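Side-chain contacts in sugar ABC transporter substrate-binding protein (Treponema pallidum subsp. pallidum, PDB 5U2P), which probably binds an as yet unidentified solute in the periplasm, possibly a sugar, and delivers it to an ABC transporter: residues A[232-237]-A[402-407]; A[199-204]-A[223-228]. One frame throughout, in Å; residues are numbered along the deposited sequence.

In the fold
Of the parts involved, helix 191-214 comes first from the N terminus, and contact 2 closes a short loop by bringing 223-228, the entry to helix 227-238, back against 199-204 after 18 intervening residues. Helix 227-238 then runs on to 232-237, which opens contact 1; that contact closes after a further 164 residues, when 402-407 leads into the C-terminal helix 406-417. The two loops follow in series, neither nesting nor crossing. Their centres lie about 17 Å apart, and Tyr227 meets Ala406 and His407, so helix 227-238 joins helix 191-214 to the start of helix 406-417. Both contacts belong to the lobe built round the six-stranded sheet.

Contact 1: residues A[232-237]-A[402-407]; sequences AYLELF and PAPTAH
Ala403 opens the contact by turning its methyl toward helix 227-238, where its CB lies 4.4 Å from CD2 of Leu234; the CA atoms of these two residues are the nearest pair across the segments, 7.4 Å apart. Pro404 follows with two features. Its ring carbon CD reaches the same CD2 of Leu234 at 4.4 Å, while its carbonyl O sits close to both methyls, 3.6 Å from Leu234 CD1 and 3.7 Å from Leu234 CD2. Thr405 directs its CB away; as the N-cap residue of helix 406-417 it bonds through OG1 to the N of Thr408, and its backbone passes Leu234. Ala406, in the first turn of that helix, completes the set: its N lies 3.7 Å from Leu234 CD1 and its CB passes the same methyl at 4.5 Å. One leucine thus meets four consecutive residues. With CG anti to the carbonyl carbon (chi1 -74°), its fork is carried out to the incoming chain, CD2 to the Ala403 end and CD1 to the Ala406 end. Val399 and Met409 also touch Leu234. No hydrogen bond or charge pair joins the segments, and 142 Å² is buried in all. This surface packing of helix 227-238 against the start of the C-terminal helix therefore rests, between these two segments, on van der Waals contact of one leucine with side chains and backbone, lacking the directional constraint of a polar bond.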
loop_
_atom_site.group_PDB
_atom_site.type_symbol
_atom_site.label_atom_id
_atom_site.label_comp_id
_atom_site.label_asym_id
_atom_site.label_seq_id
_atom_site.Cartn_x
_atom_site.Cartn_y
_atom_site.Cartn_z
ATOM N N ALA A 232 -13.238 -10.479 15.783
ATOM C CA ALA A 232 -14.049 -9.955 14.675
ATOM C C ALA A 232 -13.981 -10.868 13.465
ATOM O O ALA A 232 -15.001 -11.211 12.835
ATOM C CB ALA A 232 -13.569 -8.539 14.300
ATOM N N TYR A 233 -12.757 -11.256 13.134
ATOM C CA TYR A 233 -12.476 -12.160 12.023
ATOM C C TYR A 233 -13.305 -13.443 12.172
ATOM O O TYR A 233 -14.047 -13.855 11.280
ATOM C CB TYR A 233 -10.969 -12.444 12.012
ATOM C CG TYR A 233 -10.349 -12.892 10.712
ATOM C CD1 TYR A 233 -10.714 -12.319 9.505
ATOM C CD2 TYR A 233 -9.344 -13.850 10.702
ATOM C CE1 TYR A 233 -10.123 -12.713 8.324
ATOM C CE2 TYR A 233 -8.744 -14.249 9.518
ATOM C CZ TYR A 233 -9.140 -13.675 8.329
ATOM O OH TYR A 233 -8.558 -14.062 7.133
ATOM N N LEU A 234 -13.188 -14.047 13.348
ATOM C CA LEU A 234 -13.931 -15.240 13.720
ATOM C C LEU A 234 -15.434 -15.085 13.582
ATOM O O LEU A 234 -16.120 -16.002 13.125
ATOM C CB LEU A 234 -13.564 -15.598 15.164
ATOM C CG LEU A 234 -12.166 -16.197 15.320
ATOM C CD1 LEU A 234 -11.742 -16.216 16.791
ATOM C CD2 LEU A 234 -12.159 -17.612 14.739
ATOM N N GLU A 235 -15.944 -13.924 13.987
ATOM C CA GLU A 235 -17.380 -13.672 13.938
ATOM C C GLU A 235 -17.851 -13.649 12.487
ATOM O O GLU A 235 -18.930 -14.166 12.172
ATOM C CB GLU A 235 -17.721 -12.360 14.649
ATOM C CG GLU A 235 -19.215 -12.082 14.790
ATOM C CD GLU A 235 -19.916 -13.050 15.731
ATOM O OE1 GLU A 235 -19.230 -13.765 16.489
ATOM O OE2 GLU A 235 -21.158 -13.092 15.709
ATOM N N LEU A 236 -17.047 -13.063 11.595
ATOM C CA LEU A 236 -17.394 -13.065 10.168
ATOM C C LEU A 236 -17.486 -14.500 9.626
ATOM O O LEU A 236 -18.394 -14.806 8.855
ATOM C CB LEU A 236 -16.386 -12.258 9.344
ATOM C CG LEU A 236 -16.357 -10.749 9.620
ATOM C CD1 LEU A 236 -15.292 -10.109 8.775
ATOM C CD2 LEU A 236 -17.690 -10.066 9.352
ATOM N N PHE A 237 -16.559 -15.370 10.030
ATOM C CA PHE A 237 -16.590 -16.773 9.591
ATOM C C PHE A 237 -17.796 -17.483 10.194
ATOM O O PHE A 237 -18.493 -18.247 9.515
ATOM C CB PHE A 237 -15.300 -17.504 9.983
ATOM C CG PHE A 237 -14.083 -17.073 9.194
ATOM C CD1 PHE A 237 -13.874 -17.524 7.903
ATOM C CD2 PHE A 237 -13.141 -16.224 9.755
ATOM C CE1 PHE A 237 -12.752 -17.125 7.187
ATOM C CE2 PHE A 237 -12.019 -15.823 9.042
ATOM C CZ PHE A 237 -11.822 -16.274 7.771
ATOM N N PRO A 402 -15.434 -27.012 14.964
ATOM C CA PRO A 402 -15.897 -25.775 15.603
ATOM C C PRO A 402 -14.778 -24.747 15.701
ATOM O O PRO A 402 -13.621 -25.117 15.949
ATOM C CB PRO A 402 -16.319 -26.239 17.003
ATOM C CG PRO A 402 -15.392 -27.343 17.296
ATOM C CD PRO A 402 -15.187 -28.063 15.974
ATOM N N ALA A 403 -15.143 -23.479 15.533
ATOM C CA ALA A 403 -14.181 -22.381 15.570
ATOM C C ALA A 403 -13.485 -22.265 16.927
ATOM O O ALA A 403 -14.127 -22.358 17.977
ATOM C CB ALA A 403 -14.873 -21.070 15.234
ATOM N N PRO A 404 -12.164 -22.031 16.904
ATOM C CA PRO A 404 -11.403 -21.758 18.121
ATOM C C PRO A 404 -11.651 -20.338 18.630
ATOM O O PRO A 404 -12.283 -19.535 17.938
ATOM C CB PRO A 404 -9.955 -21.928 17.661
ATOM C CG PRO A 404 -9.981 -21.414 16.249
ATOM C CD PRO A 404 -11.326 -21.868 15.695
ATOM N N THR A 405 -11.147 -20.030 19.820
ATOM C CA THR A 405 -11.124 -18.648 20.293
ATOM C C THR A 405 -9.878 -17.948 19.784
ATOM O O THR A 405 -8.954 -18.587 19.283
ATOM C CB THR A 405 -11.116 -18.553 21.802
ATOM O OG1 THR A 405 -9.947 -19.219 22.296
ATOM C CG2 THR A 405 -12.385 -19.166 22.403
ATOM N N ALA A 406 -9.834 -16.632 19.946
ATOM C CA ALA A 406 -8.652 -15.874 19.562
ATOM C C ALA A 406 -7.456 -16.298 20.417
ATOM O O ALA A 406 -6.329 -16.323 19.944
ATOM C CB ALA A 406 -8.905 -14.385 19.695
ATOM N N HIS A 407 -7.700 -16.647 21.674
ATOM C CA HIS A 407 -6.632 -17.155 22.518
ATOM C C HIS A 407 -5.994 -18.391 21.900
ATOM O O HIS A 407 -4.771 -18.528 21.877
ATOM C CB HIS A 407 -7.138 -17.525 23.916
ATOM C CG HIS A 407 -7.653 -16.377 24.723
ATOM N ND1 HIS A 407 -8.937 -16.345 25.223
ATOM C CD2 HIS A 407 -7.032 -15.272 25.208
ATOM C CE1 HIS A 407 -9.098 -15.249 25.944
ATOM N NE2 HIS A 407 -7.956 -14.584 25.956
#

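Contact 2: residues A[199-204]-A[223-228]; sequences KVLGEQ and ERALYP
Apolar packing between Leu201 and the pair Ala225 and Leu226 provides the side-chain-to-side-chain contacts. One methyl of Leu201 does the work: CD2 lies 4.2 Å from Ala225 CB and 4.3 Å from Leu226 CD1, so it touches two successive residues of 223-228. The side chain of Leu201 leaves its backbone across the line between the segments, and the torsion that sets CG anti to the carbonyl carbon (chi1 -67°) helps bring its end nearer. Leu226 likewise starts off to one side and approaches through its CD1 end, whereas Ala225 turns its CB toward 199-204.

A second kind of meeting sets a methyl against a backbone oxygen. Val200 is modelled in two conformers; in one, chi1 of 63° puts CG1 between the backbone N and the carbonyl carbon and leaves CG2 anti to N, 4.1 Å from Ala225 O. This loose contact holds for that conformer and is less certain. The CA atoms of Val200 and Ala225, 7.5 Å apart, are the nearest pair across the segments. No hydrogen bond spans the contact, which buries 161 Å².

Polar ties run outside it: Glu223 OE1 makes a salt bridge with Arg212. Leu209, later on helix 191-214, touches both Leu201 and Glu223, and Ile197 touches Leu226. Residues 223-228 therefore lie along helix 191-214, just as the chain turns into helix 227-238, whose Tyr227 ring meets that of His407 on helix 406-417.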
loop_
_atom_site.group_PDB
_atom_site.type_symbol
_atom_site.label_atom_id
_atom_site.label_comp_id
_atom_site.label_asym_id
_atom_site.label_seq_id
_atom_site.Cartn_x
_atom_site.Cartn_y
_atom_site.Cartn_z
ATOM N N LYS A 199 -4.273 -1.395 11.781
ATOM C CA LYS A 199 -4.968 -0.240 12.332
ATOM C C LYS A 199 -4.949 -0.210 13.864
ATOM O O LYS A 199 -4.778 0.846 14.450
ATOM C CB LYS A 199 -6.407 -0.190 11.831
ATOM C CG LYS A 199 -6.512 0.225 10.394
ATOM C CD LYS A 199 -7.965 0.418 9.996
ATOM C CE LYS A 199 -8.074 0.825 8.565
ATOM N NZ LYS A 199 -9.329 1.599 8.317
ATOM N N VAL A 200 -5.133 -1.351 14.510
ATOM C CA VAL A 200 -5.170 -1.336 15.971
ATOM C C VAL A 200 -3.774 -1.006 16.509
ATOM O O VAL A 200 -3.644 -0.298 17.504
ATOM C CB VAL A 200 -5.696 -2.670 16.555
ATOM C CG1 VAL A 200 -4.778 -3.834 16.209
ATOM C CG2 VAL A 200 -5.894 -2.545 18.063
ATOM N N LEU A 201 -2.733 -1.469 15.824
ATOM C CA LEU A 201 -1.356 -1.249 16.290
ATOM C C LEU A 201 -0.778 0.121 15.928
ATOM O O LEU A 201 0.122 0.613 16.607
ATOM C CB LEU A 201 -0.422 -2.330 15.740
ATOM C CG LEU A 201 -0.646 -3.753 16.266
ATOM C CD1 LEU A 201 0.278 -4.719 15.547
ATOM C CD2 LEU A 201 -0.457 -3.846 17.781
ATOM N N GLY A 202 -1.277 0.733 14.866
ATOM C CA GLY A 202 -0.718 1.991 14.398
ATOM C C GLY A 202 0.610 1.853 13.665
ATOM O O GLY A 202 1.150 0.757 13.522
ATOM N N GLU A 203 1.152 2.980 13.215
ATOM C CA GLU A 203 2.331 2.963 12.356
ATOM C C GLU A 203 3.561 2.349 13.011
ATOM O O GLU A 203 4.241 1.528 12.389
ATOM C CB GLU A 203 2.678 4.374 11.875
ATOM C CG GLU A 203 3.882 4.367 10.911
ATOM C CD GLU A 203 3.772 5.395 9.804
ATOM O OE1 GLU A 203 4.054 6.575 10.076
ATOM O OE2 GLU A 203 3.417 5.025 8.662
ATOM N N GLN A 204 3.876 2.769 14.236
ATOM C CA GLN A 204 5.011 2.186 14.962
ATOM C C GLN A 204 4.770 0.730 15.341
ATOM O O GLN A 204 5.627 -0.134 15.127
ATOM C CB GLN A 204 5.321 2.985 16.234
ATOM C CG GLN A 204 6.118 4.239 15.983
ATOM C CD GLN A 204 5.371 5.199 15.087
ATOM O OE1 GLN A 204 4.295 5.680 15.448
ATOM N NE2 GLN A 204 5.925 5.474 13.903
ATOM N N GLU A 223 0.529 -11.262 22.237
ATOM C CA GLU A 223 -0.070 -10.266 21.339
ATOM C C GLU A 223 -1.550 -10.043 21.630
ATOM O O GLU A 223 -2.392 -10.201 20.744
ATOM C CB GLU A 223 0.115 -10.683 19.869
ATOM C CG GLU A 223 1.575 -10.894 19.466
ATOM C CD GLU A 223 2.388 -9.606 19.461
ATOM O OE1 GLU A 223 3.623 -9.688 19.607
ATOM O OE2 GLU A 223 1.799 -8.515 19.309
ATOM N N ARG A 224 -1.883 -9.648 22.860
ATOM C CA ARG A 224 -3.290 -9.597 23.245
ATOM C C ARG A 224 -4.003 -8.380 22.634
ATOM O O ARG A 224 -5.240 -8.314 22.637
ATOM C CB ARG A 224 -3.435 -9.620 24.775
ATOM C CG ARG A 224 -2.842 -8.456 25.497
ATOM C CD ARG A 224 -2.757 -8.722 27.011
ATOM N NE ARG A 224 -2.092 -7.615 27.690
ATOM C CZ ARG A 224 -2.704 -6.512 28.106
ATOM N NH1 ARG A 224 -4.010 -6.359 27.923
ATOM N NH2 ARG A 224 -2.008 -5.557 28.708
ATOM N N ALA A 225 -3.244 -7.448 22.055
ATOM C CA ALA A 225 -3.857 -6.330 21.349
ATOM C C ALA A 225 -4.652 -6.856 20.158
ATOM O O ALA A 225 -5.618 -6.231 19.730
ATOM C CB ALA A 225 -2.791 -5.314 20.893
ATOM N N LEU A 226 -4.230 -8.010 19.637
ATOM C CA LEU A 226 -4.868 -8.654 18.486
ATOM C C LEU A 226 -6.117 -9.455 18.840
ATOM O O LEU A 226 -6.834 -9.908 17.934
ATOM C CB LEU A 226 -3.872 -9.584 17.790
ATOM C CG LEU A 226 -2.940 -8.923 16.773
ATOM C CD1 LEU A 226 -2.459 -7.597 17.247
ATOM C CD2 LEU A 226 -1.759 -9.806 16.464
ATOM N N TYR A 227 -6.352 -9.682 20.138
ATOM C CA TYR A 227 -7.503 -10.480 20.584
ATOM C C TYR A 227 -8.846 -10.008 19.987
ATOM O O TYR A 227 -9.602 -10.828 19.432
ATOM C CB TYR A 227 -7.581 -10.489 22.115
ATOM C CG TYR A 227 -8.804 -11.197 22.666
ATOM C CD1 TYR A 227 -8.807 -12.573 22.856
ATOM C CD2 TYR A 227 -9.948 -10.485 23.010
ATOM C CE1 TYR A 227 -9.930 -13.227 23.358
ATOM C CE2 TYR A 227 -11.072 -11.128 23.522
ATOM C CZ TYR A 227 -11.052 -12.498 23.694
ATOM O OH TYR A 227 -12.164 -13.134 24.196
ATOM N N PRO A 228 -9.157 -8.705 20.096
ATOM C CA PRO A 228 -10.442 -8.260 19.545
ATOM C C PRO A 228 -10.560 -8.357 18.023
ATOM O O PRO A 228 -11.657 -8.625 17.546
ATOM C CB PRO A 228 -10.544 -6.798 20.012
ATOM C CG PRO A 228 -9.158 -6.405 20.382
ATOM C CD PRO A 228 -8.510 -7.640 20.886
#